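Local coordinates for PBP5 (Haemophilus influenzae, PDB 3A3J), which trims the C-terminal D-alanyl residue from sugar-peptide cell wall precursors as a D-alanyl-D-alanine carboxypeptidase, at residues A[39-44]-A[127-132]; A[159-164]-A[199-204]; A[113-118]-A[137-142]; A[11-16]-A[153-158]. All coordinates share one frame; numbering follows the deposited sequence.

Overall arrangement
All four contacts lie in the D-alanyl-D-alanine carboxypeptidase part of the chain. Interactions 1, 2 and 4 cluster with centres 10 to 12 Å apart, whereas interaction 3 sits off to one side, about 13 Å from interaction 1 and 23 Å from interaction 4, centre to centre. Helix 151-164 serves both interactions 2 and 4, packing against strands 197-206 and 11-16 of the same antiparallel sheet. Helix 115-128 links interactions 1 and 3, whose segments alternate along the chain; both are nested within the long loop that interaction 4 closes, and interaction 2 follows. Interactions 1 and 2 carry K39 and K202 of the probable active site, and interaction 4 holds the shared helix against another strand of the sheet.

Interaction 1. Residues A[39-44]-A[127-132]; sequences KMMTSY and QQFGLK
F129 turns its ring edge toward one face of Y44 in a T-shaped stack. Its CZ stands 3.3 Å above the Y44 plane, over the centre of the ring, with F129 CE1 leaning toward the hydroxyl end. The planes are nearly perpendicular at 88° and the centroids 4.8 Å apart, so the positive C-H rim of the phenylalanine meets the electron-rich face of the tyrosine. The ring of H160 is stacked with that of F129, and Y125 forms an edge-to-face pair with Y44, extending the aromatic cluster.

M41 approaches the F129 ring obliquely. Its CE is 3.7 Å from F129 CE2, and SD is 5.3 Å from the centroid of the F129 ring, a Met-aromatic contact. CG lies anti to the backbone N (chi1 -171°), after which bends at chi2 and chi3 fold the flexible chain toward the phenylalanine. A tyrosine suits position 44 because its ring packs on F129 while its hydroxyl reaches beyond the apolar cluster to a hydrogen bond with D164 OD2.

F129 lies near the C-terminal end of helix 115-128. G130, with positive phi (80°), carries a Schellman motif with two bonds back into the last turn, one of them from G130 N to Q127 O at 3.0 Å; glycine accommodates this left-handed backbone readily. In segment 39-44, K39 NZ is hydrogen-bonded to S36 OG. The pair fits the SxxK motif at the start of the central helix in the serine beta-lactamase and penicillin-binding protein fold, with S36 the probable acylated serine and K39 the probable proton acceptor.

Interaction 2. Residues A[159-164]-A[199-204]; sequences AHIIRD and DGMKTG. With SO4 (sulfate ion), chain B.
M201 carries this contact alone from the side of strand 197-206, meeting I161 and I162 of helix 151-164. Two residues earlier, D199 turns its carboxylate to a salt bridge with R224 and a hydrogen bond with the hydroxyl of Y169. G200 follows, and both it and D199 face S216 in a classic beta bulge. The peptide bond from G200 to M201 is cis, and a second classic bulge sets M201 and K202 against V214.

From there M201 reaches out with CG anti to its backbone N (chi1 -179°) and bends at chi3. The terminal CE presses on I162, 3.3 Å from I162 CD1, a tight fit for two methyl carbons. The sulfur passes 4.2 Å from I161 CD1. The flexible methionine crosses both isoleucines obliquely, SD near the CD1 tip of I161 and CE against CG1 and CD1 of I162.

K202, by contrast, sends its NZ to a hydrogen bond with I96 O and a weak one with S99 OG; it is the probable substrate-binding lysine. T203 OG1 donates to O1 of a sulfate ion at 2.7 Å; R238 NH2 also bonds to this ion, which probably came from the crystallisation liquor. K202, T203 and G204 match the KTG motif of this family.

On the helix, H160 ND1 donates to D164 OD2 at 2.7 Å, one turn on, meeting it on the syn side, somewhat out of the carboxylate plane. M201 is enclosed further by M40 of helix 38-51, Y169 of helix 166-169 and V214 of strand 210-218.

Interaction 3. Residues A[113-118]-A[137-142]; sequences GNVPNF and TTPHGL
P139 and V115 pack directly, and the proline ring can be followed atom by atom. CB lies near the F118 ring, 4.0 Å from F118 CE2, approaching it obliquely. CG comes next, 3.9 Å from V115 CG1, and CD closes the ring at 3.6 Å from that same methyl, the nearest approach of the contact. V115 crosses the proline at about a right angle, its CG1 extended anti to the backbone N (chi1 172°).

V115 begins helix 115-128, and N114 before it is the N-cap: its OD1 accepts from N117 N at 2.9 Å, as a short asparagine can. P116 suits the first turn, where its missing N-H costs no helical hydrogen bond.

Around P139 the loop folds through an ST motif, T138 OG1 accepting from G141 N at 2.8 Å. G141 has a positive phi of 103°, a conformation easy for a residue without a side chain. H140 ND1 then takes L142 N at 3.2 Å, in the plane of the imidazole, while T138 CB sits over one ring face, offset toward the rim. The carbonyls face helix 38-51: P139 O is hydrogen-bonded to T42 OG1, and H140 O to K39 NZ.

Interaction 4. Residues A[11-16]-A[153-158]; sequences TYVLMD and DMAIIG
A155 fits its lone methyl group against V13 and M15, joining helix 151-164 to strand 11-16 of the antiparallel sheet in the serine beta-lactamase-like fold. Its CB is 3.7 Å from V13 CG1 and 4.3 Å from M15 SD, so a single small side chain meets two residues that lie on the same face of the strand. Alanine suits the place because it brings the helix close: the CA atoms of M15 and A155 are 7.4 Å apart. M15, long and unbranched, reaches across to the helix backbone, its CE 4.2 Å from A155 O.

V13 sets CG1 roughly between its backbone N and carbonyl carbon (chi1 89°), which points that methyl at A155; branching at CB also suits a valine to the extended strand.

In the next shell, V228 of the adjoining strand 224-232 touches both V13 and A155, and I22 of strand 22-23 packs on V13 and M15. A151 and A159, one turn of the helix before and after A155, give small neighbours to V13 and M15 respectively.

Farther out, acidic side chains hold the ends. D16 OD2 accepts from the backbone N of N18 and of S19, fixing the turn that follows the strand, while D16 OD1 bonds with T255 OG1. D153 anchors the helix to the preceding loop through N133 N and T134 OG1, and D153 O accepts from I157 N at 2.7 Å.

Interaction 1. Residues A[39-44]-A[127-132]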
# COMPACT_ATOMS: atom_id res chain seq x y z
N LYS A 39 9.83 6.52 5.22
CA LYS A 39 9.12 7.77 4.75
C LYS A 39 7.74 7.58 4.15
O LYS A 39 6.96 8.55 3.99
CB LYS A 39 10.01 8.58 3.79
CG LYS A 39 11.24 9.10 4.57
CD LYS A 39 12.37 9.51 3.66
CE LYS A 39 13.55 10.16 4.46
NZ LYS A 39 14.50 9.09 4.78
N MET A 40 7.47 6.37 3.66
CA MET A 40 6.09 6.05 3.21
C MET A 40 5.07 6.19 4.37
O MET A 40 4.06 6.82 4.20
CB MET A 40 6.07 4.57 2.68
CG MET A 40 6.53 4.52 1.20
SD MET A 40 6.84 2.86 0.69
CE MET A 40 5.47 1.78 1.24
N MET A 41 5.37 5.62 5.53
CA MET A 41 4.50 5.82 6.74
C MET A 41 4.42 7.29 7.14
O MET A 41 3.34 7.88 7.32
CB MET A 41 4.96 4.94 7.92
CG MET A 41 3.93 4.97 9.16
SD MET A 41 2.20 4.71 8.65
CE MET A 41 2.22 2.97 8.80
N THR A 42 5.58 7.94 7.19
CA THR A 42 5.58 9.42 7.46
C THR A 42 4.66 10.18 6.54
O THR A 42 3.88 11.05 6.97
CB THR A 42 7.03 10.03 7.37
OG1 THR A 42 7.89 9.37 8.31
CG2 THR A 42 6.98 11.53 7.66
N SER A 43 4.76 9.92 5.23
CA SER A 43 3.83 10.59 4.27
C SER A 43 2.37 10.14 4.43
O SER A 43 1.45 10.88 4.13
CB SER A 43 4.29 10.23 2.83
OG SER A 43 5.76 10.33 2.86
N TYR A 44 2.17 8.89 4.83
CA TYR A 44 0.81 8.42 5.18
C TYR A 44 0.20 9.34 6.30
O TYR A 44 -0.82 10.03 6.07
CB TYR A 44 0.79 6.93 5.58
CG TYR A 44 -0.67 6.45 5.72
CD1 TYR A 44 -1.38 5.98 4.59
CD2 TYR A 44 -1.38 6.58 6.92
CE1 TYR A 44 -2.75 5.59 4.67
CE2 TYR A 44 -2.73 6.18 7.04
CZ TYR A 44 -3.40 5.67 5.90
OH TYR A 44 -4.72 5.28 5.96
N GLN A 127 -0.77 -0.41 13.71
CA GLN A 127 -1.78 -1.27 14.41
C GLN A 127 -3.00 -1.25 13.58
O GLN A 127 -3.67 -2.28 13.34
CB GLN A 127 -2.17 -0.65 15.78
CG GLN A 127 -1.03 -0.68 16.72
CD GLN A 127 -0.50 -2.08 16.70
OE1 GLN A 127 -1.28 -3.00 16.51
NE2 GLN A 127 0.81 -2.27 16.90
N GLN A 128 -3.35 -0.07 13.16
CA GLN A 128 -4.57 0.06 12.47
C GLN A 128 -4.51 -0.67 11.10
O GLN A 128 -5.53 -1.15 10.64
CB GLN A 128 -4.84 1.51 12.33
CG GLN A 128 -6.08 1.88 11.62
CD GLN A 128 -6.10 3.36 11.53
OE1 GLN A 128 -5.87 4.03 12.53
NE2 GLN A 128 -6.33 3.90 10.32
N PHE A 129 -3.34 -0.75 10.44
CA PHE A 129 -3.21 -1.51 9.16
C PHE A 129 -3.14 -3.00 9.42
O PHE A 129 -3.19 -3.78 8.47
CB PHE A 129 -1.91 -1.14 8.36
CG PHE A 129 -1.90 0.27 7.83
CD1 PHE A 129 -3.01 1.04 7.88
CD2 PHE A 129 -0.74 0.79 7.24
CE1 PHE A 129 -3.00 2.33 7.36
CE2 PHE A 129 -0.70 2.07 6.70
CZ PHE A 129 -1.82 2.87 6.76
N GLY A 130 -2.98 -3.43 10.68
CA GLY A 130 -2.87 -4.87 10.95
C GLY A 130 -1.54 -5.56 10.72
O GLY A 130 -1.49 -6.76 10.42
N LEU A 131 -0.44 -4.85 10.97
CA LEU A 131 0.90 -5.32 10.66
C LEU A 131 1.56 -5.89 11.86
O LEU A 131 1.44 -5.33 12.94
CB LEU A 131 1.82 -4.15 10.19
CG LEU A 131 1.21 -3.09 9.28
CD1 LEU A 131 2.31 -2.00 8.96
CD2 LEU A 131 0.72 -3.76 8.00
N LYS A 132 2.40 -6.89 11.66
CA LYS A 132 2.83 -7.71 12.75
C LYS A 132 4.34 -7.65 12.81
O LYS A 132 4.98 -8.09 13.76
CB LYS A 132 2.33 -9.12 12.40
CG LYS A 132 2.87 -10.19 13.31
CD LYS A 132 2.70 -11.54 12.72
CE LYS A 132 3.68 -12.46 13.45
NZ LYS A 132 3.16 -13.82 13.35

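Interaction 2. Residues A[159-164]-A[199-204]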
# COMPACT_ATOMS: atom_id res chain seq x y z
N ALA A 159 -0.06 -0.01 -0.31
CA ALA A 159 -1.50 -0.06 -0.85
C ALA A 159 -2.41 0.96 -0.20
O ALA A 159 -3.34 1.55 -0.83
CB ALA A 159 -2.08 -1.48 -0.66
N HIS A 160 -2.15 1.21 1.10
CA HIS A 160 -2.97 2.20 1.86
C HIS A 160 -2.72 3.58 1.38
O HIS A 160 -3.63 4.39 1.29
CB HIS A 160 -2.64 2.14 3.35
CG HIS A 160 -3.49 1.16 4.10
ND1 HIS A 160 -4.84 1.35 4.31
CD2 HIS A 160 -3.20 -0.05 4.65
CE1 HIS A 160 -5.33 0.34 5.01
NE2 HIS A 160 -4.36 -0.55 5.20
N ILE A 161 -1.46 3.92 1.09
CA ILE A 161 -1.24 5.21 0.42
C ILE A 161 -1.98 5.31 -0.90
O ILE A 161 -2.64 6.33 -1.21
CB ILE A 161 0.33 5.43 0.11
CG1 ILE A 161 1.16 5.51 1.44
CG2 ILE A 161 0.51 6.66 -0.76
CD1 ILE A 161 2.61 5.06 1.31
N ILE A 162 -1.81 4.32 -1.76
CA ILE A 162 -2.49 4.40 -3.05
C ILE A 162 -4.01 4.45 -2.85
O ILE A 162 -4.72 5.24 -3.46
CB ILE A 162 -2.11 3.16 -3.94
CG1 ILE A 162 -0.59 3.25 -4.24
CG2 ILE A 162 -3.03 3.12 -5.21
CD1 ILE A 162 0.06 1.93 -4.66
N ARG A 163 -4.49 3.59 -1.98
CA ARG A 163 -5.97 3.50 -1.74
C ARG A 163 -6.53 4.72 -0.93
O ARG A 163 -7.48 5.37 -1.34
CB ARG A 163 -6.29 2.18 -0.99
CG ARG A 163 -7.84 1.99 -0.71
CD ARG A 163 -8.08 0.53 -0.27
NE ARG A 163 -8.05 -0.29 -1.44
CZ ARG A 163 -7.17 -1.23 -1.72
NH1 ARG A 163 -6.21 -1.57 -0.89
NH2 ARG A 163 -7.28 -1.87 -2.86
N ASP A 164 -5.93 5.05 0.21
CA ASP A 164 -6.49 6.17 1.11
C ASP A 164 -6.13 7.59 0.69
O ASP A 164 -6.85 8.52 1.04
CB ASP A 164 -6.06 5.93 2.55
CG ASP A 164 -6.35 4.53 2.97
OD1 ASP A 164 -7.29 4.02 2.33
OD2 ASP A 164 -5.71 3.90 3.86
N ASP A 199 4.43 3.98 -11.40
CA ASP A 199 4.09 5.31 -10.90
C ASP A 199 4.33 5.51 -9.41
O ASP A 199 3.86 6.51 -8.84
CB ASP A 199 2.66 5.67 -11.30
CG ASP A 199 1.60 4.76 -10.63
OD1 ASP A 199 1.93 3.88 -9.77
OD2 ASP A 199 0.44 4.96 -10.95
N GLY A 200 5.11 4.59 -8.82
CA GLY A 200 5.60 4.66 -7.44
C GLY A 200 6.63 3.59 -7.22
O GLY A 200 6.84 2.76 -8.09
N MET A 201 7.22 3.49 -6.04
CA MET A 201 6.81 4.29 -4.87
C MET A 201 7.99 4.90 -4.10
O MET A 201 8.05 6.09 -3.91
CB MET A 201 6.00 3.37 -3.93
CG MET A 201 5.46 3.98 -2.70
SD MET A 201 3.97 3.06 -2.11
CE MET A 201 2.78 3.34 -3.40
N LYS A 202 8.94 4.09 -3.63
CA LYS A 202 9.92 4.65 -2.74
C LYS A 202 11.14 3.78 -2.67
O LYS A 202 11.01 2.59 -2.65
CB LYS A 202 9.26 4.72 -1.33
CG LYS A 202 10.21 5.12 -0.15
CD LYS A 202 10.68 6.53 -0.19
CE LYS A 202 9.69 7.58 -0.57
NZ LYS A 202 10.44 8.85 -0.31
N THR A 203 12.32 4.39 -2.57
CA THR A 203 13.59 3.65 -2.54
C THR A 203 14.27 3.79 -1.20
O THR A 203 13.93 4.68 -0.43
CB THR A 203 14.57 4.29 -3.56
OG1 THR A 203 14.69 5.72 -3.32
CG2 THR A 203 14.00 4.18 -4.96
N GLY A 204 15.23 2.91 -0.93
CA GLY A 204 15.98 3.03 0.31
C GLY A 204 17.21 2.15 0.22
O GLY A 204 17.37 1.36 -0.74
S SO4 B . 18.13 5.73 -2.27
O1 SO4 B . 16.87 6.33 -1.82
O2 SO4 B . 18.44 4.39 -1.77
O3 SO4 B . 17.95 5.76 -3.71
O4 SO4 B . 19.32 6.48 -1.73

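Interaction 3. Residues A[113-118]-A[137-142]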
# COMPACT_ATOMS: atom_id res chain seq x y z
N GLY A 113 4.06 18.41 17.24
CA GLY A 113 4.72 19.25 18.22
C GLY A 113 6.14 18.79 18.51
O GLY A 113 7.07 19.64 18.68
N ASN A 114 6.34 17.48 18.59
CA ASN A 114 7.69 16.99 18.56
C ASN A 114 7.82 15.63 17.79
O ASN A 114 6.81 15.10 17.34
CB ASN A 114 8.23 16.93 19.98
CG ASN A 114 7.68 15.75 20.77
OD1 ASN A 114 7.01 14.88 20.25
ND2 ASN A 114 8.02 15.71 22.04
N VAL A 115 9.02 15.06 17.72
CA VAL A 115 9.24 13.86 16.90
C VAL A 115 8.81 12.55 17.59
O VAL A 115 8.14 11.71 16.96
CB VAL A 115 10.74 13.79 16.40
CG1 VAL A 115 11.02 12.49 15.72
CG2 VAL A 115 11.00 14.98 15.41
N PRO A 116 9.19 12.37 18.87
CA PRO A 116 8.69 11.15 19.53
C PRO A 116 7.13 11.03 19.47
O PRO A 116 6.61 9.94 19.31
CB PRO A 116 9.23 11.28 20.98
CG PRO A 116 10.49 12.09 20.81
CD PRO A 116 10.13 13.13 19.73
N ASN A 117 6.40 12.13 19.55
CA ASN A 117 4.97 11.98 19.56
C ASN A 117 4.48 11.61 18.14
O ASN A 117 3.59 10.76 17.98
CB ASN A 117 4.33 13.27 20.03
CG ASN A 117 4.57 13.53 21.54
OD1 ASN A 117 5.02 12.65 22.30
ND2 ASN A 117 4.28 14.75 21.96
N PHE A 118 5.09 12.22 17.11
CA PHE A 118 4.71 11.94 15.74
C PHE A 118 4.92 10.49 15.40
O PHE A 118 4.11 9.90 14.72
CB PHE A 118 5.53 12.79 14.76
CG PHE A 118 5.23 12.49 13.32
CD1 PHE A 118 4.23 13.19 12.65
CD2 PHE A 118 5.97 11.53 12.61
CE1 PHE A 118 4.01 12.94 11.31
CE2 PHE A 118 5.74 11.26 11.28
CZ PHE A 118 4.77 11.98 10.63
N THR A 137 10.81 3.97 14.91
CA THR A 137 11.37 4.80 15.98
C THR A 137 11.70 6.22 15.50
O THR A 137 12.10 7.01 16.29
CB THR A 137 12.66 4.20 16.52
OG1 THR A 137 13.58 4.04 15.44
CG2 THR A 137 12.47 2.81 17.27
N THR A 138 11.50 6.56 14.20
CA THR A 138 11.96 7.82 13.62
C THR A 138 11.02 8.14 12.51
O THR A 138 10.34 7.25 12.00
CB THR A 138 13.36 7.67 12.93
OG1 THR A 138 13.27 6.73 11.83
CG2 THR A 138 14.45 7.22 13.93
N PRO A 139 10.99 9.41 12.09
CA PRO A 139 10.18 9.69 10.90
C PRO A 139 10.98 9.52 9.56
O PRO A 139 10.38 9.60 8.46
CB PRO A 139 9.76 11.13 11.12
CG PRO A 139 10.89 11.74 11.90
CD PRO A 139 11.58 10.64 12.68
N HIS A 140 12.29 9.21 9.64
CA HIS A 140 13.09 9.15 8.44
C HIS A 140 13.69 7.81 8.11
O HIS A 140 14.10 7.63 6.99
CB HIS A 140 14.23 10.19 8.54
CG HIS A 140 14.88 10.26 9.90
ND1 HIS A 140 15.57 9.20 10.46
CD2 HIS A 140 14.96 11.28 10.80
CE1 HIS A 140 16.04 9.56 11.64
NE2 HIS A 140 15.70 10.82 11.87
N GLY A 141 13.88 6.92 9.09
CA GLY A 141 14.34 5.57 8.79
C GLY A 141 15.81 5.29 9.06
O GLY A 141 16.34 4.25 8.67
N LEU A 142 16.49 6.21 9.76
CA LEU A 142 17.87 6.03 10.11
C LEU A 142 17.93 4.74 10.89
O LEU A 142 17.12 4.51 11.76
CB LEU A 142 18.32 7.20 10.98
CG LEU A 142 19.57 6.96 11.85
CD1 LEU A 142 20.71 6.65 10.82
CD2 LEU A 142 19.96 8.15 12.98

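Interaction 4. Residues A[11-16]-A[153-158]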
# COMPACT_ATOMS: atom_id res chain seq x y z
N THR A 11 14.71 -10.54 0.33
CA THR A 11 13.32 -10.64 0.71
C THR A 11 12.59 -9.93 -0.39
O THR A 11 13.16 -9.01 -0.96
CB THR A 11 13.12 -9.75 2.00
OG1 THR A 11 13.49 -10.48 3.17
CG2 THR A 11 11.81 -9.21 2.11
N TYR A 12 11.34 -10.31 -0.68
CA TYR A 12 10.52 -9.62 -1.63
C TYR A 12 9.09 -10.10 -1.64
O TYR A 12 8.76 -11.20 -1.18
CB TYR A 12 11.09 -9.79 -3.04
CG TYR A 12 11.09 -11.21 -3.63
CD1 TYR A 12 9.96 -11.74 -4.27
CD2 TYR A 12 12.21 -11.97 -3.57
CE1 TYR A 12 10.00 -13.05 -4.85
CE2 TYR A 12 12.27 -13.18 -4.12
CZ TYR A 12 11.19 -13.73 -4.76
OH TYR A 12 11.36 -15.00 -5.26
N VAL A 13 8.21 -9.31 -2.20
CA VAL A 13 6.85 -9.76 -2.26
C VAL A 13 6.32 -9.11 -3.52
O VAL A 13 6.80 -8.02 -3.90
CB VAL A 13 6.03 -9.28 -1.02
CG1 VAL A 13 5.42 -7.95 -1.27
CG2 VAL A 13 4.90 -10.22 -0.76
N LEU A 14 5.36 -9.77 -4.20
CA LEU A 14 4.64 -9.14 -5.28
C LEU A 14 3.16 -9.36 -4.94
O LEU A 14 2.80 -10.47 -4.51
CB LEU A 14 4.91 -9.88 -6.60
CG LEU A 14 4.08 -9.40 -7.83
CD1 LEU A 14 4.46 -7.91 -8.13
CD2 LEU A 14 4.31 -10.23 -9.12
N MET A 15 2.28 -8.37 -5.16
CA MET A 15 0.92 -8.52 -4.67
C MET A 15 0.02 -7.72 -5.59
O MET A 15 0.40 -6.64 -6.00
CB MET A 15 0.83 -8.04 -3.19
CG MET A 15 -0.56 -7.59 -2.75
SD MET A 15 -0.71 -6.64 -1.15
CE MET A 15 -1.36 -5.10 -1.68
N ASP A 16 -1.14 -8.24 -5.94
CA ASP A 16 -2.13 -7.49 -6.67
C ASP A 16 -2.76 -6.48 -5.73
O ASP A 16 -3.22 -6.84 -4.64
CB ASP A 16 -3.27 -8.42 -7.21
CG ASP A 16 -4.29 -7.67 -8.02
OD1 ASP A 16 -4.16 -7.54 -9.28
OD2 ASP A 16 -5.20 -7.12 -7.41
N ASP A 153 4.63 -6.10 4.92
CA ASP A 153 4.10 -4.89 5.66
C ASP A 153 4.29 -3.63 4.81
O ASP A 153 3.37 -2.75 4.66
CB ASP A 153 4.81 -4.75 7.01
CG ASP A 153 4.29 -5.77 8.05
OD1 ASP A 153 3.38 -6.57 7.66
OD2 ASP A 153 4.77 -5.74 9.22
N MET A 154 5.43 -3.59 4.13
CA MET A 154 5.63 -2.41 3.19
C MET A 154 4.70 -2.49 1.99
O MET A 154 4.25 -1.47 1.48
CB MET A 154 7.15 -2.29 2.79
CG MET A 154 8.00 -1.64 3.96
SD MET A 154 7.42 0.02 4.03
CE MET A 154 8.08 0.48 5.59
N ALA A 155 4.38 -3.70 1.51
CA ALA A 155 3.35 -3.75 0.44
C ALA A 155 2.03 -3.24 0.98
O ALA A 155 1.27 -2.50 0.32
CB ALA A 155 3.21 -5.22 -0.17
N ILE A 156 1.71 -3.65 2.21
CA ILE A 156 0.41 -3.23 2.81
C ILE A 156 0.37 -1.72 2.99
O ILE A 156 -0.60 -1.03 2.60
CB ILE A 156 0.09 -4.03 4.13
CG1 ILE A 156 -0.16 -5.50 3.81
CG2 ILE A 156 -1.13 -3.40 4.84
CD1 ILE A 156 -0.00 -6.44 4.97
N ILE A 157 1.50 -1.17 3.43
CA ILE A 157 1.57 0.33 3.64
C ILE A 157 1.44 1.03 2.33
O ILE A 157 0.70 2.01 2.19
CB ILE A 157 2.94 0.81 4.37
CG1 ILE A 157 3.00 0.23 5.78
CG2 ILE A 157 3.04 2.32 4.32
CD1 ILE A 157 4.37 0.16 6.48
N GLY A 158 2.11 0.51 1.31
CA GLY A 158 2.02 1.27 -0.01
C GLY A 158 0.59 1.13 -0.53
O GLY A 158 0.03 2.06 -1.10